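Local coordinates for protein putative polyketide synthase (Brevibacillus brevis, PDB 6HP2) that carries an O-methyltransferase domain, bound here to S-adenosyl-L-homocysteine, within a modular synthase that probably takes part in making the antibiotic polyketide bacillaene, at residues E91-F102 / F160-G169; T108-Y117 / Y328-T336. All blocks are in the same frame, centred on the assembly; numbering follows the deposited sequence.

Contacts 1 and 2 build part of a Rossmann-like methyltransferase fold beside its S-adenosyl-L-homocysteine pocket. Contact 1 pairs strand 98-101 with strand 164-170 in the middle of the mixed sheet; contact 2 packs helix 108-116, the next element of the chain, against the loop after helix 316-326. Their centres lie about 14 Å apart and their segments alternate along the sequence: 91-102, 108-117, 160-169, 328-336. They also touch directly, the Phe93 ring lying between Met166 of contact 1 and the Tyr117 and Tyr331 side chains of contact 2. The C-terminal tail is thereby fastened beside the strand end and helix that border the S-adenosyl-L-homocysteine pocket.

Contact 1. Residues E91-F102 / F160-G169; sequences ENFSRVQKVLDF and FPDLYDMIVG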
# COMPACT_ATOMS: atom_id res chain seq x y z
N GLU A 91 4.15 -2.88 14.63
CA GLU A 91 4.95 -4.07 14.41
C GLU A 91 6.21 -4.01 15.25
O GLU A 91 6.73 -2.94 15.54
CB GLU A 91 5.30 -4.18 12.93
CG GLU A 91 4.06 -4.02 12.05
CD GLU A 91 2.87 -4.89 12.53
OE1 GLU A 91 3.09 -6.12 12.75
OE2 GLU A 91 1.72 -4.33 12.70
N ASN A 92 6.65 -5.17 15.69
CA ASN A 92 7.91 -5.35 16.42
C ASN A 92 8.90 -5.97 15.44
O ASN A 92 8.84 -7.18 15.16
CB ASN A 92 7.72 -6.23 17.65
CG ASN A 92 9.00 -6.45 18.40
OD1 ASN A 92 10.04 -6.19 17.87
ND2 ASN A 92 8.92 -6.94 19.63
N PHE A 93 9.80 -5.14 14.90
CA PHE A 93 10.71 -5.66 13.88
C PHE A 93 11.81 -6.51 14.50
O PHE A 93 12.49 -7.26 13.79
CB PHE A 93 11.33 -4.53 13.07
CG PHE A 93 10.44 -3.96 12.07
CD1 PHE A 93 9.47 -3.02 12.42
CD2 PHE A 93 10.55 -4.31 10.73
CE1 PHE A 93 8.63 -2.48 11.48
CE2 PHE A 93 9.69 -3.75 9.79
CZ PHE A 93 8.74 -2.83 10.17
N SER A 94 11.99 -6.42 15.82
CA SER A 94 12.94 -7.32 16.47
C SER A 94 12.47 -8.77 16.42
O SER A 94 13.29 -9.68 16.35
CB SER A 94 13.19 -6.87 17.91
OG SER A 94 14.00 -7.79 18.61
N ARG A 95 11.16 -8.99 16.45
CA ARG A 95 10.60 -10.34 16.37
C ARG A 95 10.56 -10.87 14.93
O ARG A 95 10.57 -12.08 14.72
CB ARG A 95 9.16 -10.33 16.93
CG ARG A 95 8.46 -11.66 16.92
CD ARG A 95 9.11 -12.60 17.92
NE ARG A 95 8.65 -12.36 19.28
CZ ARG A 95 9.13 -12.98 20.35
NH1 ARG A 95 10.12 -13.86 20.23
NH2 ARG A 95 8.63 -12.72 21.54
N VAL A 96 10.46 -9.99 13.95
CA VAL A 96 10.35 -10.41 12.56
C VAL A 96 11.68 -10.97 12.06
O VAL A 96 12.76 -10.40 12.31
CB VAL A 96 9.89 -9.21 11.73
CG1 VAL A 96 9.95 -9.52 10.22
CG2 VAL A 96 8.46 -8.79 12.14
N GLN A 97 11.62 -12.09 11.36
CA GLN A 97 12.77 -12.61 10.64
C GLN A 97 12.65 -12.52 9.12
O GLN A 97 13.69 -12.42 8.45
CB GLN A 97 13.04 -14.07 11.00
CG GLN A 97 13.13 -14.31 12.50
CD GLN A 97 14.56 -14.41 12.96
OE1 GLN A 97 15.34 -13.45 12.83
NE2 GLN A 97 14.93 -15.56 13.49
N LYS A 98 11.42 -12.55 8.58
CA LYS A 98 11.19 -12.66 7.14
C LYS A 98 9.98 -11.83 6.77
O LYS A 98 8.91 -11.95 7.37
CB LYS A 98 10.97 -14.10 6.69
CG LYS A 98 12.27 -15.00 6.77
CD LYS A 98 11.96 -16.42 6.38
CE LYS A 98 13.27 -17.22 6.25
NZ LYS A 98 13.02 -18.67 6.10
N VAL A 99 10.16 -11.04 5.75
CA VAL A 99 9.17 -10.10 5.25
C VAL A 99 8.99 -10.35 3.76
O VAL A 99 9.97 -10.52 3.02
CB VAL A 99 9.60 -8.63 5.49
CG1 VAL A 99 8.59 -7.68 4.79
CG2 VAL A 99 9.68 -8.35 7.03
N LEU A 100 7.75 -10.28 3.32
CA LEU A 100 7.41 -10.31 1.90
C LEU A 100 6.63 -9.06 1.51
O LEU A 100 5.68 -8.65 2.20
CB LEU A 100 6.59 -11.58 1.53
CG LEU A 100 5.85 -11.64 0.20
CD1 LEU A 100 6.89 -11.86 -0.89
CD2 LEU A 100 4.80 -12.74 0.19
N ASP A 101 6.99 -8.49 0.36
CA ASP A 101 6.27 -7.38 -0.30
C ASP A 101 5.73 -7.96 -1.58
O ASP A 101 6.53 -8.23 -2.49
CB ASP A 101 7.24 -6.21 -0.57
CG ASP A 101 6.59 -5.04 -1.25
OD1 ASP A 101 5.58 -5.24 -1.96
OD2 ASP A 101 7.05 -3.88 -1.05
N PHE A 102 4.38 -8.18 -1.67
CA PHE A 102 3.87 -8.95 -2.81
C PHE A 102 3.55 -8.10 -4.04
O PHE A 102 3.00 -8.63 -5.01
CB PHE A 102 2.69 -9.82 -2.44
CG PHE A 102 1.49 -9.10 -1.94
CD1 PHE A 102 0.54 -8.63 -2.84
CD2 PHE A 102 1.21 -9.08 -0.57
CE1 PHE A 102 -0.66 -8.05 -2.41
CE2 PHE A 102 0.01 -8.52 -0.11
CZ PHE A 102 -0.95 -7.97 -1.05
N PHE A 160 4.47 -17.91 -3.27
CA PHE A 160 5.55 -17.21 -2.57
C PHE A 160 6.53 -18.26 -2.03
O PHE A 160 6.12 -19.37 -1.68
CB PHE A 160 5.02 -16.35 -1.42
CG PHE A 160 4.02 -15.33 -1.79
CD1 PHE A 160 4.21 -14.49 -2.85
CD2 PHE A 160 2.85 -15.17 -1.04
CE1 PHE A 160 3.30 -13.55 -3.13
CE2 PHE A 160 1.94 -14.24 -1.36
CZ PHE A 160 2.16 -13.41 -2.39
N PRO A 161 7.84 -17.99 -2.06
CA PRO A 161 8.79 -19.08 -1.84
C PRO A 161 8.99 -19.45 -0.39
O PRO A 161 9.51 -20.54 -0.15
CB PRO A 161 10.09 -18.55 -2.47
CG PRO A 161 9.96 -17.09 -2.39
CD PRO A 161 8.50 -16.78 -2.55
N ASP A 162 8.57 -18.64 0.57
CA ASP A 162 8.96 -18.89 1.97
C ASP A 162 7.76 -18.66 2.89
O ASP A 162 6.63 -18.46 2.45
CB ASP A 162 10.14 -17.99 2.35
CG ASP A 162 11.10 -18.65 3.33
OD1 ASP A 162 10.67 -19.51 4.11
OD2 ASP A 162 12.28 -18.28 3.32
N LEU A 163 8.01 -18.74 4.19
CA LEU A 163 7.03 -18.41 5.22
C LEU A 163 7.47 -17.11 5.86
O LEU A 163 8.67 -16.91 6.08
CB LEU A 163 6.92 -19.50 6.27
CG LEU A 163 6.03 -20.71 5.96
CD1 LEU A 163 4.56 -20.32 6.04
CD2 LEU A 163 6.33 -21.30 4.61
N TYR A 164 6.52 -16.22 6.09
CA TYR A 164 6.82 -14.83 6.47
C TYR A 164 6.14 -14.42 7.77
O TYR A 164 5.01 -14.78 8.04
CB TYR A 164 6.42 -13.84 5.37
CG TYR A 164 7.09 -14.20 4.05
CD1 TYR A 164 8.38 -13.80 3.78
CD2 TYR A 164 6.43 -15.00 3.11
CE1 TYR A 164 9.01 -14.16 2.59
CE2 TYR A 164 7.06 -15.34 1.86
CZ TYR A 164 8.33 -14.93 1.64
OH TYR A 164 8.95 -15.31 0.45
N ASP A 165 6.83 -13.60 8.55
CA ASP A 165 6.25 -12.98 9.72
C ASP A 165 5.44 -11.75 9.36
O ASP A 165 4.53 -11.36 10.10
CB ASP A 165 7.37 -12.62 10.69
CG ASP A 165 8.26 -13.79 10.98
OD1 ASP A 165 7.70 -14.83 11.43
OD2 ASP A 165 9.50 -13.71 10.67
N MET A 166 5.77 -11.10 8.25
CA MET A 166 5.03 -9.93 7.82
C MET A 166 4.90 -9.96 6.32
O MET A 166 5.89 -10.24 5.62
CB MET A 166 5.79 -8.68 8.28
CG MET A 166 5.08 -7.37 7.94
SD MET A 166 6.14 -5.96 8.41
CE MET A 166 6.16 -6.15 10.16
N ILE A 167 3.68 -9.70 5.82
CA ILE A 167 3.42 -9.66 4.40
C ILE A 167 2.79 -8.30 4.09
O ILE A 167 1.83 -7.87 4.76
CB ILE A 167 2.50 -10.82 3.96
CG1 ILE A 167 3.17 -12.13 4.20
CG2 ILE A 167 2.09 -10.65 2.48
CD1 ILE A 167 2.44 -13.41 3.78
N VAL A 168 3.34 -7.60 3.09
CA VAL A 168 3.06 -6.20 2.87
C VAL A 168 2.52 -6.06 1.45
O VAL A 168 3.15 -6.55 0.50
CB VAL A 168 4.32 -5.35 3.09
CG1 VAL A 168 4.02 -3.89 2.72
CG2 VAL A 168 4.77 -5.46 4.48
N GLY A 169 1.35 -5.41 1.32
CA GLY A 169 0.85 -5.04 -0.01
C GLY A 169 0.36 -3.61 -0.05
O GLY A 169 -0.80 -3.32 0.32
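Strands 98-101 and 166-169 run parallel with their axes 4.7 Å apart, laced by backbone bonds from Leu100 N to Met166 O, Val168 N to Leu100 O and Phe102 N to Val168 O. Where the pairing begins, the Asp165 carboxylate takes over: its OD2 accepts from Gln97 N at 2.8 Å and from Lys98 N at 3.1 Å, the two donors arriving from opposite faces of the carboxylate plane. Asn191 binds the other oxygen, so the group is held at both ends. Lys98 stretches out beyond CG to bring NZ 2.9 Å from Asp162 OD2, a salt bridge made on the syn side of the carboxylate. On the sheet face bearing Leu100 and Ile167, Leu100 meets two ring faces with different atoms: CB sits over the centre of Tyr164, 3.5 Å from the centroid, and CD2 over the centre of Phe160. CG anti to the backbone N (chi1 165°), with chi2 at 75°, puts CD2 on the Phe160 ring. Phe102 lays one ring face over Gly169 CA and meets Ile167 CG2 at its edge. On the other face Met166, extended until its last torsion bends (chi3 -66°), sets CE 3.5 Å from Glu91 CB and over one Phe93 face near the rim; SD, obliquely placed 5.1 Å from that ring's centroid, makes a Met-aromatic contact. These are the central strands of a Rossmann-like methyltransferase sheet, and Phe102, just past the end of the first, touches S-adenosyl-L-homocysteine. Strand 121-126 bonds to the far edge of strand 98-101, helix 179-188 covers Phe102, Phe160 and Ile167, and strand 194-203 packs on Met166.

Contact 2. Residues T108-Y117 / Y328-T336; sequences TDVIQIAELY and YIPYPKQQT
Tyr331 drives its ring against helix 108-116, the first helix after the opening strand of the Rossmann-like methyltransferase fold, and so ties the C-terminal loop to it. The ring is sandwiched: Ile113 CG1 lies over one face, 3.6 Å from the centroid in a CH-pi contact, and the ring of Pro332, which follows a cis peptide bond, places CB over the centre of the opposite face. Extension of the tyrosine, with CG anti to the backbone N (chi1 179°), carries its hydroxyl to the helix, where OH donates to Asp109 OD1 in a very short bond of 2.5 Å. The carboxylate plane is turned 69° from the ring. Asp109 OD2 forms a salt bridge with Arg84, a residue that binds S-adenosyl-L-homocysteine, so one side chain joins the tail to the cofactor site. Gln112 CB abuts the ring edge near its plane, while the amide oxygen of Gln112 is bonded to Tyr44. Farther along, Leu116 CD2 fits among Pro330 O, the Tyr331 ring edge and the aliphatic part of Lys333, 3.8 Å from Lys333 CE. Just past the helix, Tyr117 donates its OH to Pro330 O at 2.6 Å, the acceptor lying close to the plane of the phenol ring.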
# COMPACT_ATOMS: atom_id res chain seq x y z
N THR A 108 11.68 -0.33 -2.83
CA THR A 108 12.13 0.60 -1.80
C THR A 108 11.95 0.03 -0.39
O THR A 108 12.88 0.11 0.42
CB THR A 108 11.39 1.93 -1.96
OG1 THR A 108 11.73 2.49 -3.26
CG2 THR A 108 11.83 2.95 -0.91
N ASP A 109 10.77 -0.52 -0.08
CA ASP A 109 10.55 -1.10 1.25
C ASP A 109 11.33 -2.40 1.44
O ASP A 109 11.88 -2.67 2.52
CB ASP A 109 9.06 -1.37 1.53
CG ASP A 109 8.26 -0.09 1.67
OD1 ASP A 109 8.68 0.82 2.41
OD2 ASP A 109 7.23 0.05 0.98
N VAL A 110 11.39 -3.23 0.41
CA VAL A 110 12.25 -4.41 0.48
C VAL A 110 13.67 -4.04 0.89
O VAL A 110 14.29 -4.69 1.76
CB VAL A 110 12.24 -5.16 -0.86
CG1 VAL A 110 13.40 -6.14 -0.97
CG2 VAL A 110 10.95 -5.89 -1.03
N ILE A 111 14.18 -2.97 0.31
CA ILE A 111 15.54 -2.51 0.53
C ILE A 111 15.67 -1.82 1.86
O ILE A 111 16.63 -2.08 2.60
CB ILE A 111 15.98 -1.57 -0.62
CG1 ILE A 111 16.30 -2.39 -1.85
CG2 ILE A 111 17.15 -0.69 -0.18
CD1 ILE A 111 16.25 -1.54 -3.12
N GLN A 112 14.79 -0.85 2.14
CA GLN A 112 14.95 -0.05 3.36
C GLN A 112 14.75 -0.89 4.63
O GLN A 112 15.41 -0.63 5.65
CB GLN A 112 14.01 1.14 3.37
CG GLN A 112 14.40 2.28 2.37
CD GLN A 112 13.37 3.42 2.38
OE1 GLN A 112 12.28 3.33 2.98
NE2 GLN A 112 13.70 4.48 1.70
N ILE A 113 13.82 -1.87 4.60
CA ILE A 113 13.63 -2.72 5.79
C ILE A 113 14.91 -3.53 6.05
O ILE A 113 15.36 -3.69 7.20
CB ILE A 113 12.41 -3.65 5.65
CG1 ILE A 113 11.13 -2.85 5.68
CG2 ILE A 113 12.43 -4.72 6.76
CD1 ILE A 113 9.94 -3.65 5.27
N ALA A 114 15.47 -4.10 4.99
CA ALA A 114 16.69 -4.88 5.13
C ALA A 114 17.86 -4.03 5.60
O ALA A 114 18.71 -4.48 6.39
CB ALA A 114 17.04 -5.56 3.80
N GLU A 115 17.94 -2.79 5.12
CA GLU A 115 19.03 -1.93 5.55
C GLU A 115 18.88 -1.55 7.01
O GLU A 115 19.84 -1.58 7.78
CB GLU A 115 19.10 -0.66 4.71
CG GLU A 115 19.79 -0.76 3.41
CD GLU A 115 20.07 0.63 2.83
OE1 GLU A 115 21.26 0.96 2.60
OE2 GLU A 115 19.11 1.38 2.61
N LEU A 116 17.67 -1.16 7.41
CA LEU A 116 17.45 -0.69 8.78
C LEU A 116 17.51 -1.83 9.80
O LEU A 116 17.84 -1.59 10.97
CB LEU A 116 16.11 0.02 8.87
CG LEU A 116 15.78 0.87 10.09
CD1 LEU A 116 16.92 1.78 10.49
CD2 LEU A 116 14.52 1.68 9.79
N TYR A 117 17.19 -3.06 9.39
CA TYR A 117 17.06 -4.22 10.31
C TYR A 117 17.90 -5.33 9.70
O TYR A 117 17.38 -6.25 9.04
CB TYR A 117 15.59 -4.63 10.50
CG TYR A 117 14.82 -3.57 11.24
CD1 TYR A 117 15.04 -3.35 12.60
CD2 TYR A 117 13.88 -2.75 10.59
CE1 TYR A 117 14.37 -2.34 13.29
CE2 TYR A 117 13.23 -1.74 11.25
CZ TYR A 117 13.44 -1.54 12.58
OH TYR A 117 12.76 -0.56 13.27
N TYR A 328 6.60 5.70 19.25
CA TYR A 328 7.15 4.47 18.68
C TYR A 328 6.88 4.45 17.18
O TYR A 328 5.73 4.29 16.74
CB TYR A 328 6.54 3.25 19.34
CG TYR A 328 7.06 1.95 18.76
CD1 TYR A 328 8.40 1.56 18.93
CD2 TYR A 328 6.21 1.09 18.16
CE1 TYR A 328 8.86 0.36 18.45
CE2 TYR A 328 6.64 -0.13 17.69
CZ TYR A 328 7.97 -0.50 17.84
OH TYR A 328 8.41 -1.68 17.32
N ILE A 329 7.96 4.55 16.40
CA ILE A 329 7.82 4.70 14.95
C ILE A 329 8.94 3.86 14.36
O ILE A 329 10.01 4.40 14.08
CB ILE A 329 7.91 6.16 14.48
CG1 ILE A 329 6.86 7.00 15.14
CG2 ILE A 329 7.70 6.25 12.92
CD1 ILE A 329 6.98 8.51 14.91
N PRO A 330 8.78 2.55 14.19
CA PRO A 330 9.96 1.72 13.85
C PRO A 330 10.36 1.74 12.36
O PRO A 330 11.48 1.30 12.02
CB PRO A 330 9.51 0.29 14.23
CG PRO A 330 8.01 0.34 14.12
CD PRO A 330 7.61 1.77 14.55
N TYR A 331 9.49 2.18 11.47
CA TYR A 331 9.77 2.06 10.04
C TYR A 331 8.73 2.80 9.23
O TYR A 331 7.56 2.69 9.56
CB TYR A 331 9.75 0.57 9.61
CG TYR A 331 10.01 0.50 8.12
CD1 TYR A 331 11.28 0.57 7.61
CD2 TYR A 331 8.95 0.41 7.26
CE1 TYR A 331 11.48 0.58 6.23
CE2 TYR A 331 9.12 0.44 5.89
CZ TYR A 331 10.39 0.53 5.38
OH TYR A 331 10.53 0.57 4.03
N PRO A 332 9.08 3.54 8.18
CA PRO A 332 10.44 3.93 7.79
C PRO A 332 10.91 5.08 8.64
O PRO A 332 10.16 5.51 9.49
CB PRO A 332 10.30 4.36 6.32
CG PRO A 332 8.87 4.12 5.92
CD PRO A 332 8.07 3.98 7.20
N LYS A 333 12.11 5.58 8.39
CA LYS A 333 12.62 6.82 8.95
C LYS A 333 12.52 7.93 7.90
O LYS A 333 12.62 7.68 6.70
CB LYS A 333 14.07 6.67 9.42
CG LYS A 333 14.33 5.45 10.30
CD LYS A 333 13.56 5.50 11.62
CE LYS A 333 13.78 4.23 12.45
NZ LYS A 333 13.38 4.34 13.90
N GLN A 334 12.33 9.16 8.36
CA GLN A 334 12.31 10.29 7.44
C GLN A 334 13.74 10.66 7.06
O GLN A 334 14.65 10.53 7.88
CB GLN A 334 11.62 11.50 8.07
CG GLN A 334 10.13 11.31 8.28
CD GLN A 334 9.33 11.60 7.01
OE1 GLN A 334 9.89 11.79 5.90
NE2 GLN A 334 8.04 11.59 7.15
N GLN A 335 13.92 11.08 5.81
CA GLN A 335 15.23 11.53 5.34
C GLN A 335 15.58 12.87 5.97
O GLN A 335 14.70 13.71 6.23
CB GLN A 335 15.23 11.63 3.82
CG GLN A 335 16.59 11.89 3.20
CD GLN A 335 16.57 11.80 1.69
OE1 GLN A 335 15.54 11.52 1.07
NE2 GLN A 335 17.73 12.04 1.07
N THR A 336 16.87 13.07 6.24
CA THR A 336 17.34 14.29 6.89
C THR A 336 18.60 14.78 6.18
O THR A 336 19.34 13.99 5.59
CB THR A 336 17.65 14.06 8.38
OG1 THR A 336 16.63 13.22 8.95
CG2 THR A 336 17.70 15.38 9.13